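Local atomic coordinates of protein of unknown function (Shewanella baltica, PDB entry 2Q9R), a protein that is of unknown function, belongs to the DUF416 family and can hold benzoic acid in a pocket. Residues R11-L15 against L166-E170; L27-M31 against I120-S124; F68-L74 against L106-Q110. All coordinates share one frame; numbering follows the deposited sequence. Where two conformers were deposited one is given.

Interaction 1. Residues R11-L15 against L166-E170; sequences RLKAL and LEIIE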
loop_
_atom_site.group_PDB
_atom_site.type_symbol
_atom_site.label_atom_id
_atom_site.label_comp_id
_atom_site.label_asym_id
_atom_site.label_seq_id
_atom_site.Cartn_x
_atom_site.Cartn_y
_atom_site.Cartn_z
ATOM N N ARG A 11 0.154 21.080 -17.116
ATOM C CA ARG A 11 0.258 21.978 -15.960
ATOM C C ARG A 11 1.667 21.919 -15.381
ATOM O O ARG A 11 2.299 22.945 -15.028
ATOM C CB ARG A 11 -0.735 21.561 -14.864
ATOM C CG ARG A 11 -2.196 21.920 -15.102
ATOM C CD ARG A 11 -2.976 21.889 -13.788
ATOM N NE ARG A 11 -3.252 20.538 -13.347
ATOM C CZ ARG A 11 -3.270 20.105 -12.085
ATOM N NH1 ARG A 11 -2.972 20.875 -11.069
ATOM N NH2 ARG A 11 -3.552 18.832 -11.838
ATOM N N LEU A 12 2.201 20.714 -15.372
ATOM C CA LEU A 12 3.564 20.499 -14.925
ATOM C C LEU A 12 4.535 21.211 -15.854
ATOM O O LEU A 12 5.473 21.901 -15.408
ATOM C CB LEU A 12 3.815 18.987 -14.859
ATOM C CG LEU A 12 5.027 18.440 -14.159
ATOM C CD1 LEU A 12 5.144 19.020 -12.758
ATOM C CD2 LEU A 12 4.919 16.930 -14.135
ATOM N N LYS A 13 4.300 21.094 -17.151
ATOM C CA LYS A 13 5.186 21.727 -18.131
ATOM C C LYS A 13 5.091 23.271 -18.085
ATOM O O LYS A 13 6.065 23.975 -18.374
ATOM C CB LYS A 13 4.878 21.223 -19.537
ATOM C CG LYS A 13 5.265 19.759 -19.761
ATOM C CD LYS A 13 4.658 19.193 -21.041
ATOM C CE LYS A 13 4.994 17.704 -21.222
ATOM N NZ LYS A 13 4.634 17.201 -22.596
ATOM N N ALA A 14 3.916 23.771 -17.718
ATOM C CA ALA A 14 3.681 25.211 -17.567
ATOM C C ALA A 14 4.371 25.828 -16.347
ATOM O O ALA A 14 4.514 27.036 -16.268
ATOM C CB ALA A 14 2.181 25.491 -17.547
ATOM N N LEU A 15 4.856 25.018 -15.424
ATOM C CA LEU A 15 5.665 25.553 -14.328
ATOM C C LEU A 15 6.940 26.262 -14.796
ATOM O O LEU A 15 7.519 25.925 -15.844
ATOM C CB LEU A 15 6.042 24.429 -13.388
ATOM C CG LEU A 15 4.864 23.779 -12.659
ATOM C CD1 LEU A 15 5.404 22.726 -11.702
ATOM C CD2 LEU A 15 3.968 24.824 -11.916
ATOM N N LEU A 166 1.484 19.486 -6.986
ATOM C CA LEU A 166 1.450 20.402 -8.124
ATOM C C LEU A 166 0.583 21.624 -7.820
ATOM O O LEU A 166 0.963 22.776 -8.150
ATOM C CB LEU A 166 0.937 19.699 -9.380
ATOM C CG LEU A 166 0.777 20.508 -10.671
ATOM C CD1 LEU A 166 2.067 21.205 -11.033
ATOM C CD2 LEU A 166 0.311 19.599 -11.811
ATOM N N GLU A 167 -0.574 21.371 -7.208
ATOM C CA GLU A 167 -1.507 22.429 -6.850
ATOM C C GLU A 167 -0.937 23.459 -5.912
ATOM O O GLU A 167 -1.219 24.627 -6.070
ATOM C CB GLU A 167 -2.758 21.850 -6.187
ATOM C CG GLU A 167 -3.665 21.125 -7.138
ATOM C CD GLU A 167 -4.757 20.371 -6.406
ATOM O OE1 GLU A 167 -4.915 20.596 -5.182
ATOM O OE2 GLU A 167 -5.454 19.565 -7.059
ATOM N N ILE A 168 -0.200 23.033 -4.895
ATOM C CA ILE A 168 0.353 24.007 -3.965
ATOM C C ILE A 168 1.460 24.835 -4.640
ATOM O O ILE A 168 1.529 26.062 -4.447
ATOM C CB ILE A 168 0.725 23.402 -2.581
ATOM C CG1 ILE A 168 1.160 24.512 -1.617
ATOM C CG2 ILE A 168 1.745 22.262 -2.679
ATOM C CD1 ILE A 168 0.821 24.222 -0.133
ATOM N N ILE A 169 2.266 24.209 -5.483
ATOM C CA ILE A 169 3.299 24.957 -6.204
ATOM C C ILE A 169 2.711 25.907 -7.218
ATOM O O ILE A 169 3.152 27.054 -7.322
ATOM C CB ILE A 169 4.329 23.990 -6.857
ATOM C CG1 ILE A 169 5.025 23.199 -5.731
ATOM C CG2 ILE A 169 5.341 24.717 -7.741
ATOM C CD1 ILE A 169 5.882 22.013 -6.218
ATOM N N GLU A 170 1.695 25.459 -7.947
ATOM C CA GLU A 170 1.194 26.255 -9.024
ATOM C C GLU A 170 0.372 27.467 -8.591
ATOM O O GLU A 170 0.271 28.443 -9.330
ATOM C CB GLU A 170 0.502 25.382 -10.078
ATOM C CG GLU A 170 -0.915 25.105 -9.899
ATOM C CD GLU A 170 -1.361 23.920 -10.759
ATOM O OE1 GLU A 170 -0.972 23.785 -11.954
ATOM O OE2 GLU A 170 -2.130 23.116 -10.207
HETATM O O HOH W 1 0.643 24.819 -13.781
#

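Interaction 2. Residues L27-M31 against I120-S124; sequences LCQRM and ISKLS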
loop_
_atom_site.group_PDB
_atom_site.type_symbol
_atom_site.label_atom_id
_atom_site.label_comp_id
_atom_site.label_asym_id
_atom_site.label_seq_id
_atom_site.Cartn_x
_atom_site.Cartn_y
_atom_site.Cartn_z
ATOM N N LEU A 27 9.526 15.104 -4.783
ATOM C CA LEU A 27 9.406 13.711 -5.202
ATOM C C LEU A 27 10.674 12.881 -4.931
ATOM O O LEU A 27 10.588 11.732 -4.584
ATOM C CB LEU A 27 8.999 13.596 -6.692
ATOM C CG LEU A 27 7.575 14.013 -7.065
ATOM C CD1 LEU A 27 7.273 13.603 -8.500
ATOM C CD2 LEU A 27 6.477 13.475 -6.040
ATOM N N CYS A 28 11.852 13.440 -5.088
ATOM C CA CYS A 28 13.065 12.654 -4.892
ATOM C C CYS A 28 13.264 12.369 -3.431
ATOM O O CYS A 28 13.719 11.311 -3.084
ATOM C CB CYS A 28 14.295 13.364 -5.422
ATOM S SG CYS A 28 14.425 13.364 -7.200
ATOM N N GLN A 29 12.943 13.349 -2.585
ATOM C CA GLN A 29 13.040 13.180 -1.165
ATOM C C GLN A 29 12.139 12.027 -0.721
ATOM O O GLN A 29 12.530 11.245 0.087
ATOM C CB GLN A 29 12.659 14.453 -0.416
ATOM C CG GLN A 29 12.671 14.305 1.085
ATOM C CD GLN A 29 14.058 14.178 1.635
ATOM O OE1 GLN A 29 14.881 14.980 1.310
ATOM N NE2 GLN A 29 14.334 13.163 2.441
ATOM N N ARG A 30 10.939 11.959 -1.264
ATOM C CA ARG A 30 9.967 10.954 -0.892
ATOM C C ARG A 30 10.400 9.500 -1.184
ATOM O O ARG A 30 10.007 8.584 -0.479
ATOM C CB ARG A 30 8.644 11.326 -1.600
ATOM C CG ARG A 30 7.484 10.433 -1.348
ATOM C CD ARG A 30 6.192 11.152 -1.732
ATOM N NE ARG A 30 5.071 10.259 -1.877
ATOM C CZ ARG A 30 4.652 9.722 -3.027
ATOM N NH1 ARG A 30 5.261 9.967 -4.184
ATOM N NH2 ARG A 30 3.605 8.926 -3.019
HETATM N N MSE A 31 11.232 9.316 -2.199
HETATM C CA MSE A 31 11.798 8.021 -2.552
HETATM C C MSE A 31 12.920 7.495 -1.618
HETATM O O MSE A 31 13.229 6.290 -1.637
HETATM C CB MSE A 31 12.398 8.116 -3.962
HETATM C CG MSE A 31 11.433 8.464 -5.109
HETATM SE SE MSE A 31 12.429 8.837 -6.721
HETATM C CE MSE A 31 11.199 9.955 -7.558
ATOM N N ILE A 120 10.840 13.453 -13.846
ATOM C CA ILE A 120 10.929 12.870 -12.522
ATOM C C ILE A 120 9.556 12.447 -12.093
ATOM O O ILE A 120 9.416 11.492 -11.278
ATOM C CB ILE A 120 11.551 13.847 -11.456
ATOM C CG1 ILE A 120 13.040 14.152 -11.762
ATOM C CG2 ILE A 120 11.380 13.309 -10.062
ATOM C CD1 ILE A 120 13.890 12.978 -12.202
ATOM N N SER A 121 8.506 13.112 -12.632
ATOM C CA SER A 121 7.106 12.663 -12.348
ATOM C C SER A 121 6.825 11.218 -12.781
ATOM O O SER A 121 6.212 10.434 -12.044
ATOM C CB SER A 121 6.050 13.566 -13.008
ATOM O OG SER A 121 4.726 12.991 -12.864
ATOM N N LYS A 122 7.211 10.904 -14.007
ATOM C CA LYS A 122 7.064 9.576 -14.573
ATOM C C LYS A 122 7.930 8.534 -13.871
ATOM O O LYS A 122 7.547 7.375 -13.703
ATOM C CB LYS A 122 7.443 9.627 -16.043
ATOM C CG LYS A 122 6.432 10.420 -16.903
ATOM C CD LYS A 122 6.863 10.474 -18.380
ATOM C CE LYS A 122 5.795 11.137 -19.294
ATOM N NZ LYS A 122 6.245 11.189 -20.734
ATOM N N LEU A 123 9.122 8.930 -13.455
ATOM C CA LEU A 123 9.986 8.010 -12.762
ATOM C C LEU A 123 9.297 7.578 -11.477
ATOM O O LEU A 123 9.190 6.384 -11.171
ATOM C CB LEU A 123 11.332 8.671 -12.526
ATOM C CG LEU A 123 12.404 7.807 -11.883
ATOM C CD1 LEU A 123 13.807 8.336 -12.230
ATOM C CD2 LEU A 123 12.167 7.778 -10.377
ATOM N N SER A 124 8.732 8.556 -10.767
ATOM C CA SER A 124 8.076 8.275 -9.498
ATOM C C SER A 124 6.893 7.374 -9.697
ATOM O O SER A 124 6.757 6.407 -8.950
ATOM C CB SER A 124 7.631 9.560 -8.791
ATOM O OG SER A 124 7.096 9.269 -7.503
HETATM O O HOH W 2 7.999 10.167 -5.010
#

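Interaction 3. Residues F68-L74 against L106-Q110; sequences FNIDVHL and LGAIQ. With SO4 (sulfate ion), chain C.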
loop_
_atom_site.group_PDB
_atom_site.type_symbol
_atom_site.label_atom_id
_atom_site.label_comp_id
_atom_site.label_asym_id
_atom_site.label_seq_id
_atom_site.Cartn_x
_atom_site.Cartn_y
_atom_site.Cartn_z
ATOM N N PHE A 68 28.058 24.388 -5.477
ATOM C CA PHE A 68 28.748 23.165 -5.076
ATOM C C PHE A 68 29.133 22.373 -6.303
ATOM O O PHE A 68 28.654 22.653 -7.394
ATOM C CB PHE A 68 27.907 22.332 -4.095
ATOM C CG PHE A 68 26.604 21.865 -4.652
ATOM C CD1 PHE A 68 25.483 22.686 -4.621
ATOM C CD2 PHE A 68 26.481 20.595 -5.204
ATOM C CE1 PHE A 68 24.258 22.240 -5.159
ATOM C CE2 PHE A 68 25.281 20.150 -5.738
ATOM C CZ PHE A 68 24.166 20.967 -5.717
ATOM N N ASN A 69 30.000 21.386 -6.110
ATOM C CA ASN A 69 30.456 20.517 -7.178
ATOM C C ASN A 69 29.494 19.403 -7.568
ATOM O O ASN A 69 29.531 18.316 -6.993
ATOM C CB ASN A 69 31.796 19.893 -6.799
ATOM C CG ASN A 69 32.512 19.291 -8.008
ATOM O OD1 ASN A 69 31.877 18.841 -8.964
ATOM N ND2 ASN A 69 33.838 19.285 -7.964
ATOM N N ILE A 70 28.671 19.654 -8.582
ATOM C CA ILE A 70 27.675 18.696 -9.008
ATOM C C ILE A 70 28.266 17.366 -9.510
ATOM O O ILE A 70 27.796 16.290 -9.148
ATOM C CB ILE A 70 26.719 19.317 -10.076
ATOM C CG1 ILE A 70 25.902 20.455 -9.456
ATOM C CG2 ILE A 70 25.795 18.257 -10.640
ATOM C CD1 ILE A 70 24.793 20.975 -10.357
ATOM N N ASP A 71 29.302 17.447 -10.339
ATOM C CA ASP A 71 29.923 16.272 -10.913
ATOM C C ASP A 71 30.434 15.321 -9.866
ATOM O O ASP A 71 30.309 14.107 -10.023
ATOM C CB ASP A 71 31.091 16.686 -11.842
ATOM C CG ASP A 71 30.620 17.269 -13.168
ATOM O OD1 ASP A 71 29.405 17.221 -13.483
ATOM O OD2 ASP A 71 31.488 17.786 -13.916
ATOM N N VAL A 72 30.984 15.839 -8.774
ATOM C CA VAL A 72 31.497 14.929 -7.751
ATOM C C VAL A 72 30.336 14.190 -7.089
ATOM O O VAL A 72 30.430 12.997 -6.862
ATOM C CB VAL A 72 32.439 15.603 -6.710
ATOM C CG1 VAL A 72 31.662 16.453 -5.729
ATOM C CG2 VAL A 72 33.243 14.519 -5.982
ATOM N N HIS A 73 29.235 14.871 -6.843
ATOM C CA HIS A 73 28.038 14.185 -6.360
ATOM C C HIS A 73 27.450 13.190 -7.347
ATOM O O HIS A 73 27.022 12.105 -6.940
ATOM C CB HIS A 73 26.984 15.212 -5.940
ATOM C CG HIS A 73 27.376 15.935 -4.702
ATOM N ND1 HIS A 73 27.217 15.379 -3.451
ATOM C CD2 HIS A 73 28.005 17.117 -4.520
ATOM C CE1 HIS A 73 27.710 16.207 -2.546
ATOM N NE2 HIS A 73 28.194 17.267 -3.167
ATOM N N LEU A 74 27.410 13.557 -8.633
ATOM C CA LEU A 74 26.959 12.644 -9.687
ATOM C C LEU A 74 27.819 11.388 -9.710
ATOM O O LEU A 74 27.318 10.280 -9.851
ATOM C CB LEU A 74 26.983 13.318 -11.072
ATOM C CG LEU A 74 25.915 14.375 -11.343
ATOM C CD1 LEU A 74 26.154 15.036 -12.723
ATOM C CD2 LEU A 74 24.500 13.769 -11.248
ATOM N N LEU A 106 19.862 16.412 -10.485
ATOM C CA LEU A 106 21.102 17.165 -10.421
ATOM C C LEU A 106 21.642 17.418 -11.821
ATOM O O LEU A 106 22.094 18.516 -12.125
ATOM C CB LEU A 106 22.162 16.424 -9.620
ATOM C CG LEU A 106 22.231 16.595 -8.111
ATOM C CD1 LEU A 106 23.158 15.538 -7.517
ATOM C CD2 LEU A 106 22.700 17.998 -7.762
ATOM N N GLY A 107 21.576 16.409 -12.684
ATOM C CA GLY A 107 22.044 16.579 -14.063
ATOM C C GLY A 107 21.224 17.589 -14.845
ATOM O O GLY A 107 21.768 18.354 -15.632
ATOM N N ALA A 108 19.920 17.614 -14.595
ATOM C CA ALA A 108 19.004 18.537 -15.265
ATOM C C ALA A 108 19.220 19.987 -14.821
ATOM O O ALA A 108 19.206 20.893 -15.644
ATOM C CB ALA A 108 17.571 18.110 -15.035
ATOM N N ILE A 109 19.444 20.178 -13.520
ATOM C CA ILE A 109 19.797 21.460 -12.912
ATOM C C ILE A 109 21.072 22.004 -13.524
ATOM O O ILE A 109 21.167 23.186 -13.847
ATOM C CB ILE A 109 19.943 21.295 -11.364
ATOM C CG1 ILE A 109 18.554 21.166 -10.736
ATOM C CG2 ILE A 109 20.684 22.457 -10.718
ATOM C CD1 ILE A 109 18.519 20.378 -9.478
ATOM N N GLN A 110 22.045 21.121 -13.714
ATOM C CA GLN A 110 23.331 21.508 -14.269
ATOM C C GLN A 110 23.172 21.977 -15.717
ATOM O O GLN A 110 23.772 22.973 -16.113
ATOM C CB GLN A 110 24.297 20.322 -14.172
ATOM C CG GLN A 110 25.689 20.578 -14.644
ATOM C CD GLN A 110 26.593 19.366 -14.449
ATOM O OE1 GLN A 110 26.310 18.277 -14.953
ATOM N NE2 GLN A 110 27.686 19.552 -13.712
HETATM S S SO4 C . 29.708 21.508 -11.632
HETATM O O1 SO4 C . 31.070 22.035 -11.763
HETATM O O2 SO4 C . 29.031 22.200 -10.521
HETATM O O3 SO4 C . 28.904 21.782 -12.835
HETATM O O4 SO4 C . 29.875 20.064 -11.388
#

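Interaction 1. Residues R11-L15 against L166-E170
R11 and E170 form a salt bridge. NH1 of R11 lies 2.5 Å from OE2 of E170, unusually short, so its exact length is doubtful, and the N-H...O angle is 134°, so the bond is bent. The oxygen receives it on its syn lone pair and sits in the guanidinium plane. Carboxylate and guanidinium are turned about 30° from each other, and OE1 faces the aliphatic part of the arginine, 3.3 Å from R11 CD. The bend of the arginine chain at chi3 (-76°) turns its end toward the carboxylate. A water adds a second polar link: it donates to R11 O and, at 2.6 Å, to E170 OE1, so each carboxylate oxygen has its own partner. N163, about two turns before E170, accepts a weak bond from R11 NH2.

The contact joins the last turns of helix 8-14 and helix 153-170 in this all-helical chain, and helix 17-42 lines its inner side, where F23 touches both L12 and L166.

The apolar contacts centre on L166. Its CD2 methyl lies 3.5 Å above the guanidinium plane, over its centre, so a methyl packs flat against one face of the guanidinium. The other branch, CD1, turns to L12 of helix 8-14 and L15 just beyond its end, reaching L15 CD1 at 3.7 Å and L12 CD1 at 4.1 Å. L15 also spans to E170, its CD2 packing 4.0 Å from E170 CB at about a right angle, while the same methyl makes a looser contact with I169 CG2.

Interaction 2. Residues L27-M31 against I120-S124
M31, here selenomethionine, L27 and S124 bury the most surface where helix 17-42 packs on the start of helix 120-136. This is near-parallel helix packing in the core of an all-helical fold: the two short axes approach to 10.6 Å and cross at 26°, and the centre of the contact lies about 2 Å from that of the chain.

M31 reaches across with an extended chain, CG anti to the carbonyl carbon (chi1 -61°), which delivers its CE methyl to the facing helix. There CE lies 3.7 Å from L123 CD2 and 3.8 Å from S124 CB, with I120 CG2 a little farther off, so the one methyl touches three residues about one turn or less apart. A101 of helix 92-111 touches both M31 and L123.

L27 works one turn earlier. Its CD1 methyl packs against backbone as well as side chain, 4.0 Å from S121 CA and 4.1 Å from S124 CB, and its CB meets I120 CG2. That same I120 branch also touches C28 SG. L161, Q162 and L165 of helix 153-170 border L27 as a third helix.

S124 is the polar member of the group. Its hydroxyl is hydrogen-bonded to E158, which also forms a salt bridge with R30 NH1; the carboxylate thus ties the serine and arginine together from helix 153-170, and its charge probably offsets that of the buried guanidinium. R30 NH1 stays 3.9 Å from S124 OG, and a water bridges them, accepting a weak bond from R30 NH1 and donating to L27 O and, at 2.8 Å, to S124 OG.

Interaction 3. Residues F68-L74 against L106-Q110
I70 and L106 lie at the closest backbone approach of an antiparallel helix pair, formed by the first turn of helix 70-79 against helix 92-111; the short axes run 159° apart and approach to 10.5 Å.

Apolar contacts fill the seam. CG2 of I70 packs on L106 CB at 4.2 Å, and its CD1 reaches past toward I109 CG2 and Q110 CB. L74, one turn on, brings CD2 to 3.9 Å from L106 CB, the two leucine chains lying alongside and pointing opposite ways. L106 CD2 meets the F68 ring at its edge, in the ring plane, 3.9 Å from CZ. Trimming I70 to an alanine would probably leave a gap against L106 and I109 and deprive Q110 CB of the CD1 methyl that packs on it.

The polar contacts gather at the N-terminus of helix 70-79, where N69 is the N-cap, its OD1 accepting from V72 N. A sulfate, probably from the crystallisation liquor, sits there and accepts from the backbone N-H groups of I70 and D71, as anions commonly do at helix starts. Extended from CG onward, Q110 places its amide between sulfate and D71: NE2 donates to sulfate O3 at 2.7 Å and to D71 OD1 at 2.9 Å, the latter bond nearly straight (171°) and arriving from above the carboxylate plane, with the amide turned 77° to it.

In the fold
Along the chain the three contacts enclose one another: 11-15 with 166-170 spans interaction 2, which in turn spans interaction 3. Interaction 2 lies at the centre of the helical fold, whereas interactions 1 and 3 are each about 16 Å from the chain centre, with their own centres 24 Å apart. Interactions 1 and 2 touch directly, L12 CD2 lying 3.7 Å from S121 CB, and consecutive helices 8-14 and 17-42 connect them. Interaction 3 does not touch interaction 2, the nearest atoms being about 7 Å apart, but helix 92-111 serves both, through L106 at one and A101 at the other. Interaction 1 thus brings N-terminal helix 8-14 to helix 153-170, while interaction 3 ties helix 70-79 to helix 92-111.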